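Local coordinates for protein vinylacetyl-CoA Delta-isomerase (Nitrosopumilus maritimus SCM1, PDB 6VJR) that probably isomerises vinylacetyl-CoA and, as an oxygen-tolerant 4-hydroxybutyryl-CoA dehydratase, binds FAD, a [4Fe-4S] cluster and a ferric iron, at residues A[8-11]-A[12-15]; A[33-36]-A[37-40]; A[392-395]-A[396-400]; A[417-420]-A[421-425]; A[426-429]-A[430-434]. All blocks are in the same frame, centred on the assembly; numbering follows the deposited sequence.

Contact 1: residues A[8-11]-A[12-15]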
loop_
_atom_site.group_PDB
_atom_site.type_symbol
_atom_site.label_atom_id
_atom_site.label_comp_id
_atom_site.label_asym_id
_atom_site.label_seq_id
_atom_site.Cartn_x
_atom_site.Cartn_y
_atom_site.Cartn_z
ATOM N N TYR A 8 -29.155 20.553 27.750
ATOM C CA TYR A 8 -29.168 20.530 26.293
ATOM C C TYR A 8 -30.285 19.627 25.778
ATOM O O TYR A 8 -31.075 20.020 24.925
ATOM C CB TYR A 8 -27.810 20.101 25.770
ATOM C CG TYR A 8 -27.878 19.642 24.322
ATOM C CD1 TYR A 8 -28.110 20.549 23.272
ATOM C CD2 TYR A 8 -27.777 18.305 24.004
ATOM C CE1 TYR A 8 -28.222 20.129 21.958
ATOM C CE2 TYR A 8 -27.821 17.889 22.692
ATOM C CZ TYR A 8 -28.068 18.787 21.669
ATOM O OH TYR A 8 -28.116 18.298 20.401
ATOM N N ILE A 9 -30.400 18.436 26.354
ATOM C CA ILE A 9 -31.456 17.521 25.932
ATOM C C ILE A 9 -32.839 18.155 26.131
ATOM O O ILE A 9 -33.674 18.122 25.241
ATOM C CB ILE A 9 -31.290 16.173 26.627
ATOM C CG1 ILE A 9 -30.004 15.523 26.135
ATOM C CG2 ILE A 9 -32.501 15.259 26.451
ATOM C CD1 ILE A 9 -29.606 14.290 26.919
ATOM N N GLU A 10 -33.047 18.843 27.260
ATOM C CA GLU A 10 -34.306 19.507 27.504
ATOM C C GLU A 10 -34.577 20.618 26.487
ATOM O O GLU A 10 -35.718 20.772 26.086
ATOM C CB GLU A 10 -34.262 20.063 28.924
ATOM C CG GLU A 10 -35.576 20.697 29.360
ATOM C CD GLU A 10 -36.804 19.804 29.298
ATOM O OE1 GLU A 10 -36.716 18.573 29.569
ATOM O OE2 GLU A 10 -37.874 20.378 28.964
ATOM N N SER A 11 -33.541 21.345 26.036
ATOM C CA SER A 11 -33.682 22.426 25.062
ATOM C C SER A 11 -34.162 21.915 23.687
ATOM O O SER A 11 -34.661 22.711 22.880
ATOM C CB SER A 11 -32.350 23.166 24.867
ATOM O OG SER A 11 -31.494 22.446 23.954
ATOM N N LEU A 12 -34.062 20.595 23.436
ATOM C CA LEU A 12 -34.465 19.997 22.152
ATOM C C LEU A 12 -35.921 19.540 22.148
ATOM O O LEU A 12 -36.414 19.068 21.115
ATOM C CB LEU A 12 -33.594 18.785 21.815
ATOM C CG LEU A 12 -32.112 19.058 21.573
ATOM C CD1 LEU A 12 -31.394 17.766 21.232
ATOM C CD2 LEU A 12 -31.946 20.109 20.490
ATOM N N ARG A 13 -36.558 19.564 23.324
ATOM C CA ARG A 13 -37.921 19.066 23.491
ATOM C C ARG A 13 -38.943 20.129 23.103
ATOM O O ARG A 13 -38.792 21.316 23.382
ATOM C CB ARG A 13 -38.227 18.617 24.915
ATOM C CG ARG A 13 -37.461 17.372 25.322
ATOM C CD ARG A 13 -37.908 16.904 26.690
ATOM N NE ARG A 13 -37.196 15.706 27.135
ATOM C CZ ARG A 13 -37.482 14.479 26.726
ATOM N NH1 ARG A 13 -38.494 14.257 25.904
ATOM N NH2 ARG A 13 -36.776 13.467 27.195
ATOM N N GLY A 14 -40.017 19.672 22.463
ATOM C CA GLY A 14 -41.158 20.528 22.244
ATOM C C GLY A 14 -40.977 21.512 21.096
ATOM O O GLY A 14 -41.756 22.478 21.076
ATOM N N ARG A 15 -40.029 21.262 20.152
ATOM C CA ARG A 15 -39.721 22.251 19.118
ATOM C C ARG A 15 -40.548 22.115 17.842
ATOM O O ARG A 15 -40.626 23.047 17.025
ATOM C CB ARG A 15 -38.246 22.270 18.744
ATOM C CG ARG A 15 -37.358 22.417 19.974
ATOM C CD ARG A 15 -35.956 22.878 19.590
ATOM N NE ARG A 15 -35.286 21.867 18.769
ATOM C CZ ARG A 15 -34.136 22.041 18.122
ATOM N NH1 ARG A 15 -33.457 23.164 18.273
ATOM N NH2 ARG A 15 -33.654 21.090 17.361
HETATM O O HOH W 1 -35.280 16.507 28.958
#

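Contact 2: residues A[33-36]-A[37-40]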
loop_
_atom_site.group_PDB
_atom_site.type_symbol
_atom_site.label_atom_id
_atom_site.label_comp_id
_atom_site.label_asym_id
_atom_site.label_seq_id
_atom_site.Cartn_x
_atom_site.Cartn_y
_atom_site.Cartn_z
ATOM N N PRO A 33 -35.822 6.312 19.374
ATOM C CA PRO A 33 -34.617 5.527 19.637
ATOM C C PRO A 33 -33.547 5.543 18.547
ATOM O O PRO A 33 -32.386 5.265 18.816
ATOM C CB PRO A 33 -35.110 4.097 19.801
ATOM C CG PRO A 33 -36.583 4.112 19.580
ATOM C CD PRO A 33 -37.054 5.514 19.360
ATOM N N MET A 34 -33.908 5.892 17.314
ATOM C CA MET A 34 -32.902 5.968 16.271
ATOM C C MET A 34 -32.113 7.266 16.345
ATOM O O MET A 34 -30.958 7.316 15.895
ATOM C CB MET A 34 -33.532 5.821 14.885
ATOM C CG MET A 34 -32.533 5.726 13.767
ATOM S SD MET A 34 -33.276 5.229 12.211
ATOM C CE MET A 34 -32.317 6.190 11.015
ATOM N N ILE A 35 -32.717 8.288 16.941
ATOM C CA ILE A 35 -32.166 9.634 16.969
ATOM C C ILE A 35 -31.478 9.910 18.306
ATOM O O ILE A 35 -30.479 10.638 18.366
ATOM C CB ILE A 35 -33.264 10.656 16.658
ATOM C CG1 ILE A 35 -33.966 10.343 15.322
ATOM C CG2 ILE A 35 -32.724 12.092 16.709
ATOM C CD1 ILE A 35 -35.085 11.313 14.975
ATOM N N ARG A 36 -31.981 9.320 19.389
ATOM C CA ARG A 36 -31.487 9.659 20.706
ATOM C C ARG A 36 -29.973 9.426 20.819
ATOM O O ARG A 36 -29.279 10.211 21.445
ATOM C CB ARG A 36 -32.249 8.956 21.827
ATOM C CG ARG A 36 -31.725 9.247 23.230
ATOM C CD ARG A 36 -31.687 10.724 23.511
ATOM N NE ARG A 36 -31.431 10.933 24.937
ATOM C CZ ARG A 36 -32.347 11.046 25.883
ATOM N NH1 ARG A 36 -33.622 10.995 25.577
ATOM N NH2 ARG A 36 -31.982 11.149 27.140
ATOM N N PRO A 37 -29.355 8.375 20.250
ATOM C CA PRO A 37 -27.903 8.210 20.422
ATOM C C PRO A 37 -27.106 9.408 19.904
ATOM O O PRO A 37 -26.085 9.768 20.471
ATOM C CB PRO A 37 -27.598 6.921 19.633
ATOM C CG PRO A 37 -28.919 6.161 19.738
ATOM C CD PRO A 37 -29.970 7.227 19.560
ATOM N N SER A 38 -27.550 10.026 18.787
ATOM C CA SER A 38 -26.857 11.210 18.297
ATOM C C SER A 38 -26.983 12.401 19.257
ATOM O O SER A 38 -26.049 13.195 19.414
ATOM C CB SER A 38 -27.326 11.574 16.911
ATOM O OG SER A 38 -28.669 12.022 16.816
ATOM N N ILE A 39 -28.139 12.529 19.873
ATOM C CA ILE A 39 -28.361 13.545 20.906
ATOM C C ILE A 39 -27.405 13.343 22.072
ATOM O O ILE A 39 -26.862 14.295 22.628
ATOM C CB ILE A 39 -29.849 13.578 21.270
ATOM C CG1 ILE A 39 -30.620 14.191 20.078
ATOM C CG2 ILE A 39 -30.109 14.314 22.562
ATOM C CD1 ILE A 39 -32.103 13.984 20.132
ATOM N N ASN A 40 -27.297 12.110 22.521
ATOM C CA ASN A 40 -26.410 11.762 23.620
ATOM C C ASN A 40 -24.977 12.180 23.321
ATOM O O ASN A 40 -24.257 12.602 24.227
ATOM C CB ASN A 40 -26.472 10.270 23.897
ATOM C CG ASN A 40 -27.765 9.808 24.521
ATOM O OD1 ASN A 40 -28.519 10.588 25.108
ATOM N ND2 ASN A 40 -28.024 8.520 24.448
HETATM O O HOH W 2 -28.640 8.584 16.420
HETATM O O HOH W 3 -29.173 10.745 27.948
#

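Contact 3: residues A[392-395]-A[396-400]. With SO4 (sulfate ion), chain H.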
loop_
_atom_site.group_PDB
_atom_site.type_symbol
_atom_site.label_atom_id
_atom_site.label_comp_id
_atom_site.label_asym_id
_atom_site.label_seq_id
_atom_site.Cartn_x
_atom_site.Cartn_y
_atom_site.Cartn_z
ATOM N N PRO A 392 -25.173 -14.720 16.234
ATOM C CA PRO A 392 -26.630 -14.655 16.403
ATOM C C PRO A 392 -27.086 -13.429 17.212
ATOM O O PRO A 392 -26.279 -12.794 17.922
ATOM C CB PRO A 392 -26.968 -15.945 17.101
ATOM C CG PRO A 392 -25.831 -16.891 16.690
ATOM C CD PRO A 392 -24.607 -15.992 16.703
ATOM N N SER A 393 -28.365 -13.095 17.058
ATOM C CA SER A 393 -28.966 -11.943 17.713
ATOM C C SER A 393 -29.009 -12.092 19.234
ATOM O O SER A 393 -28.991 -13.188 19.791
ATOM C CB SER A 393 -30.387 -11.735 17.203
ATOM O OG SER A 393 -31.318 -12.649 17.790
ATOM N N GLU A 394 -29.110 -10.941 19.905
ATOM C CA GLU A 394 -29.348 -10.931 21.342
ATOM C C GLU A 394 -30.641 -11.648 21.718
ATOM O O GLU A 394 -30.698 -12.313 22.742
ATOM C CB GLU A 394 -29.378 -9.497 21.867
ATOM C CG GLU A 394 -29.565 -9.456 23.375
ATOM C CD GLU A 394 -29.556 -8.094 24.022
ATOM O OE1 GLU A 394 -29.401 -7.087 23.316
ATOM O OE2 GLU A 394 -29.660 -8.071 25.276
ATOM N N LYS A 395 -31.681 -11.541 20.900
ATOM C CA LYS A 395 -32.924 -12.274 21.152
ATOM C C LYS A 395 -32.684 -13.784 21.215
ATOM O O LYS A 395 -33.294 -14.466 22.041
ATOM C CB LYS A 395 -33.963 -11.933 20.089
ATOM C CG LYS A 395 -34.541 -10.543 20.272
ATOM C CD LYS A 395 -35.591 -10.204 19.231
ATOM C CE LYS A 395 -36.444 -9.034 19.599
ATOM N NZ LYS A 395 -35.649 -7.828 19.730
ATOM N N ASP A 396 -31.772 -14.303 20.370
ATOM C CA ASP A 396 -31.363 -15.698 20.480
ATOM C C ASP A 396 -30.548 -15.963 21.744
ATOM O O ASP A 396 -30.759 -16.972 22.402
ATOM C CB ASP A 396 -30.731 -16.116 19.161
ATOM C CG ASP A 396 -31.729 -16.022 18.019
ATOM O OD1 ASP A 396 -32.747 -16.739 18.089
ATOM O OD2 ASP A 396 -31.524 -15.199 17.114
ATOM N N PHE A 397 -29.615 -15.077 22.091
ATOM C CA PHE A 397 -28.825 -15.220 23.311
ATOM C C PHE A 397 -29.696 -15.276 24.582
ATOM O O PHE A 397 -29.337 -15.938 25.559
ATOM C CB PHE A 397 -27.848 -14.040 23.385
ATOM C CG PHE A 397 -26.871 -14.153 24.530
ATOM C CD1 PHE A 397 -25.978 -15.204 24.557
ATOM C CD2 PHE A 397 -26.834 -13.213 25.547
ATOM C CE1 PHE A 397 -25.074 -15.322 25.604
ATOM C CE2 PHE A 397 -25.954 -13.371 26.619
ATOM C CZ PHE A 397 -25.059 -14.395 26.623
ATOM N N ARG A 398 -30.838 -14.579 24.574
ATOM C CA ARG A 398 -31.719 -14.478 25.736
ATOM C C ARG A 398 -32.803 -15.560 25.706
ATOM O O ARG A 398 -33.561 -15.714 26.671
ATOM C CB ARG A 398 -32.396 -13.111 25.819
ATOM C CG ARG A 398 -31.448 -11.949 25.894
ATOM C CD ARG A 398 -30.577 -11.921 27.066
ATOM N NE ARG A 398 -29.941 -10.592 27.044
ATOM C CZ ARG A 398 -28.898 -10.296 27.803
ATOM N NH1 ARG A 398 -28.348 -9.093 27.741
ATOM N NH2 ARG A 398 -28.434 -11.210 28.639
ATOM N N HIS A 399 -32.830 -16.355 24.619
ATOM C CA HIS A 399 -33.885 -17.338 24.416
ATOM C C HIS A 399 -33.668 -18.541 25.345
ATOM O O HIS A 399 -32.550 -18.972 25.537
ATOM C CB HIS A 399 -33.874 -17.781 22.951
ATOM C CG HIS A 399 -35.032 -18.636 22.578
ATOM N ND1 HIS A 399 -35.044 -19.995 22.798
ATOM C CD2 HIS A 399 -36.215 -18.331 22.026
ATOM C CE1 HIS A 399 -36.224 -20.472 22.411
ATOM N NE2 HIS A 399 -36.944 -19.484 21.921
ATOM N N PRO A 400 -34.709 -19.172 25.915
ATOM C CA PRO A 400 -34.484 -20.300 26.830
ATOM C C PRO A 400 -33.804 -21.539 26.238
ATOM O O PRO A 400 -33.158 -22.270 26.974
ATOM C CB PRO A 400 -35.878 -20.614 27.390
ATOM C CG PRO A 400 -36.657 -19.307 27.206
ATOM C CD PRO A 400 -36.106 -18.674 25.941
HETATM S S SO4 H . -36.587 -8.167 15.640
HETATM O O1 SO4 H . -35.206 -8.280 15.264
HETATM O O2 SO4 H . -37.276 -7.359 14.662
HETATM O O3 SO4 H . -36.673 -7.532 16.930
HETATM O O4 SO4 H . -37.193 -9.480 15.709
HETATM O O HOH W 4 -29.844 -14.461 15.074
#

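Contact 4: residues A[417-420]-A[421-425]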
loop_
_atom_site.group_PDB
_atom_site.type_symbol
_atom_site.label_atom_id
_atom_site.label_comp_id
_atom_site.label_asym_id
_atom_site.label_seq_id
_atom_site.Cartn_x
_atom_site.Cartn_y
_atom_site.Cartn_z
ATOM N N ASP A 417 -16.701 -14.027 30.163
ATOM C CA ASP A 417 -18.143 -14.013 30.045
ATOM C C ASP A 417 -18.550 -13.909 28.576
ATOM O O ASP A 417 -18.146 -12.969 27.889
ATOM C CB ASP A 417 -18.585 -12.800 30.832
ATOM C CG ASP A 417 -20.066 -12.596 31.071
ATOM O OD1 ASP A 417 -20.868 -13.116 30.243
ATOM O OD2 ASP A 417 -20.379 -11.901 32.096
ATOM N N VAL A 418 -19.347 -14.872 28.106
ATOM C CA VAL A 418 -19.737 -14.905 26.704
ATOM C C VAL A 418 -20.463 -13.620 26.310
ATOM O O VAL A 418 -20.247 -13.106 25.221
ATOM C CB VAL A 418 -20.538 -16.176 26.353
ATOM C CG1 VAL A 418 -21.195 -16.102 24.984
ATOM C CG2 VAL A 418 -19.634 -17.391 26.438
ATOM N N GLU A 419 -21.266 -13.043 27.219
ATOM C CA GLU A 419 -21.941 -11.815 26.884
ATOM C C GLU A 419 -20.921 -10.702 26.561
ATOM O O GLU A 419 -21.141 -9.865 25.691
ATOM C CB GLU A 419 -22.840 -11.373 28.027
ATOM C CG GLU A 419 -23.659 -10.156 27.638
ATOM C CD GLU A 419 -24.705 -9.709 28.640
ATOM O OE1 GLU A 419 -25.222 -10.556 29.396
ATOM O OE2 GLU A 419 -24.962 -8.474 28.695
ATOM N N ASN A 420 -19.806 -10.662 27.302
ATOM C CA ASN A 420 -18.789 -9.657 27.020
ATOM C C ASN A 420 -18.129 -9.880 25.655
ATOM O O ASN A 420 -17.856 -8.909 24.925
ATOM C CB ASN A 420 -17.728 -9.584 28.108
ATOM C CG ASN A 420 -18.259 -9.078 29.427
ATOM O OD1 ASN A 420 -19.267 -8.371 29.492
ATOM N ND2 ASN A 420 -17.512 -9.349 30.475
ATOM N N ARG A 421 -17.870 -11.156 25.280
ATOM C CA ARG A 421 -17.325 -11.441 23.968
ATOM C C ARG A 421 -18.290 -11.013 22.865
ATOM O O ARG A 421 -17.876 -10.409 21.884
ATOM C CB ARG A 421 -16.936 -12.902 23.926
ATOM C CG ARG A 421 -16.214 -13.342 22.673
ATOM C CD ARG A 421 -15.573 -14.718 22.856
ATOM N NE ARG A 421 -14.869 -15.155 21.645
ATOM C CZ ARG A 421 -15.286 -16.034 20.727
ATOM N NH1 ARG A 421 -16.424 -16.685 20.904
ATOM N NH2 ARG A 421 -14.589 -16.169 19.605
ATOM N N MET A 422 -19.572 -11.300 23.043
ATOM C CA MET A 422 -20.589 -10.823 22.117
ATOM C C MET A 422 -20.594 -9.300 22.010
ATOM O O MET A 422 -20.667 -8.753 20.910
ATOM C CB MET A 422 -21.982 -11.340 22.466
ATOM C CG MET A 422 -22.057 -12.821 22.396
ATOM S SD MET A 422 -23.671 -13.539 22.758
ATOM C CE MET A 422 -24.667 -12.285 21.943
ATOM N N ARG A 423 -20.567 -8.610 23.142
ATOM C CA ARG A 423 -20.638 -7.164 23.113
ATOM C C ARG A 423 -19.459 -6.558 22.340
ATOM O O ARG A 423 -19.628 -5.609 21.582
ATOM C CB ARG A 423 -20.664 -6.607 24.546
ATOM C CG ARG A 423 -22.015 -6.735 25.214
ATOM C CD ARG A 423 -21.942 -6.380 26.694
ATOM N NE ARG A 423 -23.232 -6.368 27.367
ATOM C CZ ARG A 423 -24.171 -5.462 27.184
ATOM N NH1 ARG A 423 -23.917 -4.336 26.547
ATOM N NH2 ARG A 423 -25.345 -5.638 27.762
ATOM N N ILE A 424 -18.247 -7.086 22.563
ATOM C CA ILE A 424 -17.087 -6.481 21.922
ATOM C C ILE A 424 -17.130 -6.767 20.408
ATOM O O ILE A 424 -16.806 -5.904 19.600
ATOM C CB ILE A 424 -15.747 -6.854 22.577
ATOM C CG1 ILE A 424 -14.718 -5.768 22.259
ATOM C CG2 ILE A 424 -15.274 -8.247 22.182
ATOM C CD1 ILE A 424 -14.926 -4.499 23.065
ATOM N N LEU A 425 -17.567 -7.959 20.001
ATOM C CA LEU A 425 -17.744 -8.255 18.585
ATOM C C LEU A 425 -18.745 -7.309 17.918
ATOM O O LEU A 425 -18.490 -6.799 16.818
ATOM C CB LEU A 425 -18.129 -9.719 18.377
ATOM C CG LEU A 425 -17.043 -10.758 18.690
ATOM C CD1 LEU A 425 -17.642 -12.111 18.892
ATOM C CD2 LEU A 425 -16.048 -10.798 17.551
HETATM O O HOH W 5 -21.939 -8.433 29.612
#

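Contact 5: residues A[426-429]-A[430-434]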
loop_
_atom_site.group_PDB
_atom_site.type_symbol
_atom_site.label_atom_id
_atom_site.label_comp_id
_atom_site.label_asym_id
_atom_site.label_seq_id
_atom_site.Cartn_x
_atom_site.Cartn_y
_atom_site.Cartn_z
ATOM N N ARG A 426 -19.864 -7.058 18.599
ATOM C CA ARG A 426 -20.864 -6.103 18.088
ATOM C C ARG A 426 -20.271 -4.697 17.951
ATOM O O ARG A 426 -20.608 -3.973 17.034
ATOM C CB ARG A 426 -22.139 -6.097 18.936
ATOM C CG ARG A 426 -22.946 -7.381 18.725
ATOM C CD ARG A 426 -23.486 -7.471 17.315
ATOM N NE ARG A 426 -24.508 -8.508 17.256
ATOM C CZ ARG A 426 -24.647 -9.383 16.229
ATOM N NH1 ARG A 426 -24.058 -9.122 15.085
ATOM N NH2 ARG A 426 -25.448 -10.430 16.363
ATOM N N LEU A 427 -19.423 -4.271 18.907
ATOM C CA LEU A 427 -18.768 -2.981 18.796
ATOM C C LEU A 427 -17.936 -2.895 17.509
ATOM O O LEU A 427 -18.010 -1.891 16.761
ATOM C CB LEU A 427 -18.008 -2.586 20.050
ATOM C CG LEU A 427 -17.355 -1.209 19.999
ATOM C CD1 LEU A 427 -18.363 -0.086 19.848
ATOM C CD2 LEU A 427 -16.499 -1.011 21.226
ATOM N N ILE A 428 -17.143 -3.939 17.251
ATOM C CA ILE A 428 -16.324 -3.983 16.032
ATOM C C ILE A 428 -17.210 -3.946 14.787
ATOM O O ILE A 428 -16.936 -3.180 13.864
ATOM C CB ILE A 428 -15.354 -5.175 16.045
ATOM C CG1 ILE A 428 -14.381 -5.054 17.205
ATOM C CG2 ILE A 428 -14.599 -5.232 14.724
ATOM C CD1 ILE A 428 -13.525 -6.290 17.452
ATOM N N GLU A 429 -18.281 -4.742 14.766
ATOM C CA GLU A 429 -19.221 -4.712 13.649
ATOM C C GLU A 429 -19.794 -3.305 13.436
ATOM O O GLU A 429 -19.863 -2.787 12.331
ATOM C CB GLU A 429 -20.326 -5.742 13.889
ATOM C CG GLU A 429 -21.287 -5.905 12.722
ATOM C CD GLU A 429 -22.649 -6.557 13.044
ATOM O OE1 GLU A 429 -23.037 -6.581 14.245
ATOM O OE2 GLU A 429 -23.340 -7.057 12.115
ATOM N N ASN A 430 -20.182 -2.664 14.534
ATOM C CA ASN A 430 -20.783 -1.346 14.488
ATOM C C ASN A 430 -19.858 -0.302 13.872
ATOM O O ASN A 430 -20.314 0.582 13.163
ATOM C CB ASN A 430 -21.170 -0.939 15.909
ATOM C CG ASN A 430 -21.554 0.507 16.108
ATOM O OD1 ASN A 430 -22.643 0.958 15.725
ATOM N ND2 ASN A 430 -20.635 1.259 16.662
ATOM N N MET A 431 -18.575 -0.391 14.177
ATOM C CA MET A 431 -17.608 0.593 13.702
ATOM C C MET A 431 -17.059 0.284 12.305
ATOM O O MET A 431 -16.495 1.191 11.681
ATOM C CB MET A 431 -16.463 0.726 14.696
ATOM C CG MET A 431 -16.942 1.286 16.018
ATOM S SD MET A 431 -15.623 1.622 17.188
ATOM C CE MET A 431 -14.996 3.140 16.442
ATOM N N THR A 432 -17.182 -0.958 11.817
ATOM C CA THR A 432 -16.594 -1.339 10.520
ATOM C C THR A 432 -17.626 -1.607 9.428
ATOM O O THR A 432 -17.301 -1.458 8.256
ATOM C CB THR A 432 -15.662 -2.528 10.757
ATOM O OG1 THR A 432 -16.382 -3.687 11.153
ATOM C CG2 THR A 432 -14.560 -2.193 11.747
ATOM N N LEU A 433 -18.850 -1.998 9.799
ATOM C CA LEU A 433 -19.947 -2.240 8.876
ATOM C C LEU A 433 -21.213 -1.445 9.207
ATOM O O LEU A 433 -21.990 -1.117 8.309
ATOM C CB LEU A 433 -20.284 -3.725 8.804
ATOM C CG LEU A 433 -19.186 -4.627 8.258
ATOM C CD1 LEU A 433 -19.546 -6.094 8.395
ATOM C CD2 LEU A 433 -18.926 -4.251 6.856
ATOM N N GLY A 434 -21.463 -1.184 10.478
ATOM C CA GLY A 434 -22.738 -0.695 10.949
ATOM C C GLY A 434 -22.809 0.811 11.082
ATOM O O GLY A 434 -22.188 1.562 10.313
#

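Contact 1: residues A[8-11]-A[12-15]
Leu12 lies over one face of the Tyr8 ring. Its CG sits above the ring, and CD1 reaches down to the phenol end, with CD1 3.5 Å from Tyr8 CZ. The Tyr8 hydroxyl is held elsewhere, by the backbone O of Asn192. Tyr8 has CG anti to the backbone N (chi1 162°), which carries the ring along the helix toward Leu12. On its other flank Leu12 meets Arg15: Leu12 CD2 stands 3.7 Å above the centre of the Arg15 guanidinium. That guanidinium bonds through NH1 to Ser193 O.

The turn is closed by two i to i+3 bonds, from Leu12 N to Ile9 O at 3.1 Å and from Arg13 N to Glu10 O at 3.1 Å. In both, the donor stands well above the carbonyl plane. The further bond of Leu12 N to Tyr8 O is weak. Ser11 OG takes up that carbonyl in its plane, on a lone pair, at 2.6 Å from Tyr8 O.

Glu10 and Arg13 cross at about a right angle. Their ion pair is long, 3.8 Å from Glu10 OE1 to Arg13 NE. Water 1 bridges the same two atoms, lying in the guanidinium plane 2.8 Å from Arg13 NE. The stronger acidic partner of Arg13 is Asp31, at NH1.

This is the C-terminal end of helix 5-11, before strand 19-21. Tyr8, Ile9 and Leu12 rest on helix 36-51, while Val30 packs on Ile9, Leu12 and Arg13.

Contact 2: residues A[33-36]-A[37-40]
The start of helix 36-51 is built here, where residues 33-35 have helical backbone angles but lack the regular bonds. Ile35 O is the acceptor at this first turn. Ser38 OG donates to it at 2.8 Å, in the carbonyl plane and on a lone pair; the backbone N atoms of Ser38 and Ile39 add weak bonds. The regular pattern then sets in with Asn40 N to Arg36 O, at 2.9 Å. Pro37 suits the first turn because its N has no hydrogen to give. Its CD packs 3.2 Å from Pro33 O.

Water 2 joins Met34 O to Ser38 N. Ser38 OG also bonds Asn192, and Ser38 O bonds Gln99, a residue of the iron-sulfur cluster pocket. Ile35 CG2 touches Ile39 CD1 one turn on, at 4.0 Å.

The Arg36 chain bends at chi2 (55°) and swings along the helix to Asn40. The guanidinium and amide planes stand 76° apart. Arg36 NH1 is held by Val30 O. Water 3 closes a second path, accepting from Arg36 NH2 and donating to Asn40 OD1. The direct bond runs from Arg36 NE to Asn40 OD1 at 2.9 Å, with the oxygen in the guanidinium plane.

Contact 3: residues A[392-395]-A[396-400]
The capping hydroxyl of Ser393 works both ways on one residue, accepting from Asp396 N at 3.1 Å and donating to Asp396 OD2 at 2.6 Å. Ser393 is the N-cap of the short helix 394-397, so the side chains of cap and third helical residue are tied together. Water 4 also links Ser393 N to Asp396 OD2. Asp396 faces the second subunit: OD1 accepts from Gly23 N and OD2 from Phe22 N of that subunit. The cap is thus part of a subunit interface. Phe397 N bonds Ser393 O, and Arg398 N bonds Glu394 O.

A salt bridge spans the same helix. Arg398 approaches one oxygen of Glu394 side-on, with NE and NH1. Glu394 OE2 receives NE through its anti lone pair at 3.1 Å, and it lies close to the guanidinium plane. The two flat groups are turned 55° apart. Glu394 is fully extended, while Arg398 bends back at chi2 (-62°) to meet it. Glu394 OE1 bonds Ile243 N. Phe397 CD2 lies over one face of the guanidinium, off toward its rim, 3.9 Å above the plane.

Lys395 turns to a sulfate, probably from the crystallisation liquor. Its NZ makes a weak hydrogen bond to sulfate O3, at 3.0 Å.

Contact 4: residues A[417-420]-A[421-425]
Four backbone bonds of the i to i+4 kind join 417-420 to 421-425, from Arg421 N to Asp417 O through to Ile424 N to Asn420 O. The bond of Met422 N to Val418 O is nearly straight, at 2.9 Å and 173°.

Glu419 and Arg423 lie side by side and point the same way. Arg423 grips one oxygen side-on, with NE and NH2 each 3.0 Å from Glu419 OE2. NE meets the anti lone pair of that oxygen, and NH2 comes in nearly along its C-O bond. The acceptor is in the guanidinium plane, and the carboxylate and guanidinium planes are 31° apart. Glu419 puts CG anti to the backbone N (chi1 -174°), and Arg423 stays extended from CG to NE, which keeps the charged ends together. Arg423 NH1 turns to Ala475 O of the third subunit. Water 5 donates to Asn420 OD1, 2.7 Å away, and is weakly bound by Arg423 NE. Asn420 ND2 and Asp417 OD2 both bond Asn479 of the third subunit. Val418 CG1 packs 4.2 Å from Met422 SD.

Asp417 OD1 accepts from Glu419 N at 3.1 Å. This is an Asp N-cap followed by an i to i+4 salt bridge, at the start of helix 418-432.

Contact 5: residues A[426-429]-A[430-434]
Glu429 O collects three backbone hydrogen bonds. Leu433 N comes at 2.8 Å and Gly434 N at 2.9 Å, both slightly tilted from the carbonyl plane. Thr432 N stands high above that plane, at 3.3 Å. Upstream the bonds are regular: Asn430 N to Arg426 O and Met431 N to Leu427 O. Thr432 OG1 donates to Ile428 O at 2.8 Å from above the carbonyl plane, and Thr432 N and Met431 N bond the same oxygen weakly. Thr432 OG1 also bonds Gln381.

These bonds end helix 418-432, as the backbone leaves helical angles at Leu433. Gly434 fits close against Asn430 at this point.

The charged pair is Arg426 and Glu429, in a wholly buried setting. Arg426 NH1 reaches Glu429 OE1 at 2.9 Å, coming from above the carboxylate plane. Arg236, a residue of the sodium site, bonds the same oxygen. Arg426 NE pairs with Asp244. Two arginines at the one oxygen would probably favour an ionised Glu429.

Apolar contact is made by Leu427 and Met431, which lie side by side, with Leu427 CD1 4.2 Å from Met431 SD. The same CD1 is 4.1 Å from Asn430 ND2, which bonds Asn436. Ile428 and Met431 pack on helix 295-314.

Overall arrangement
The contacts follow one another along the chain and form two groups. Contacts 1 and 2 lie in its N-terminal part, with centres 13 Å apart. Helix 5-11 and the residue just after it pack on helix 36-51, where Ile9 and Leu12 meet Ile39. Contacts 3, 4 and 5 lie in the C-terminal part. Contacts 4 and 5 are the start and end of helix 418-432. Contact 3 packs against it through Phe397. Contacts 2 and 5 do not touch; their centres are 17 Å apart. Contacts 3 and 5 touch the second subunit and contact 4 bonds the third, so this group lies at subunit interfaces. The Arg421 side chain comes within about 5 Å of a bound FAD.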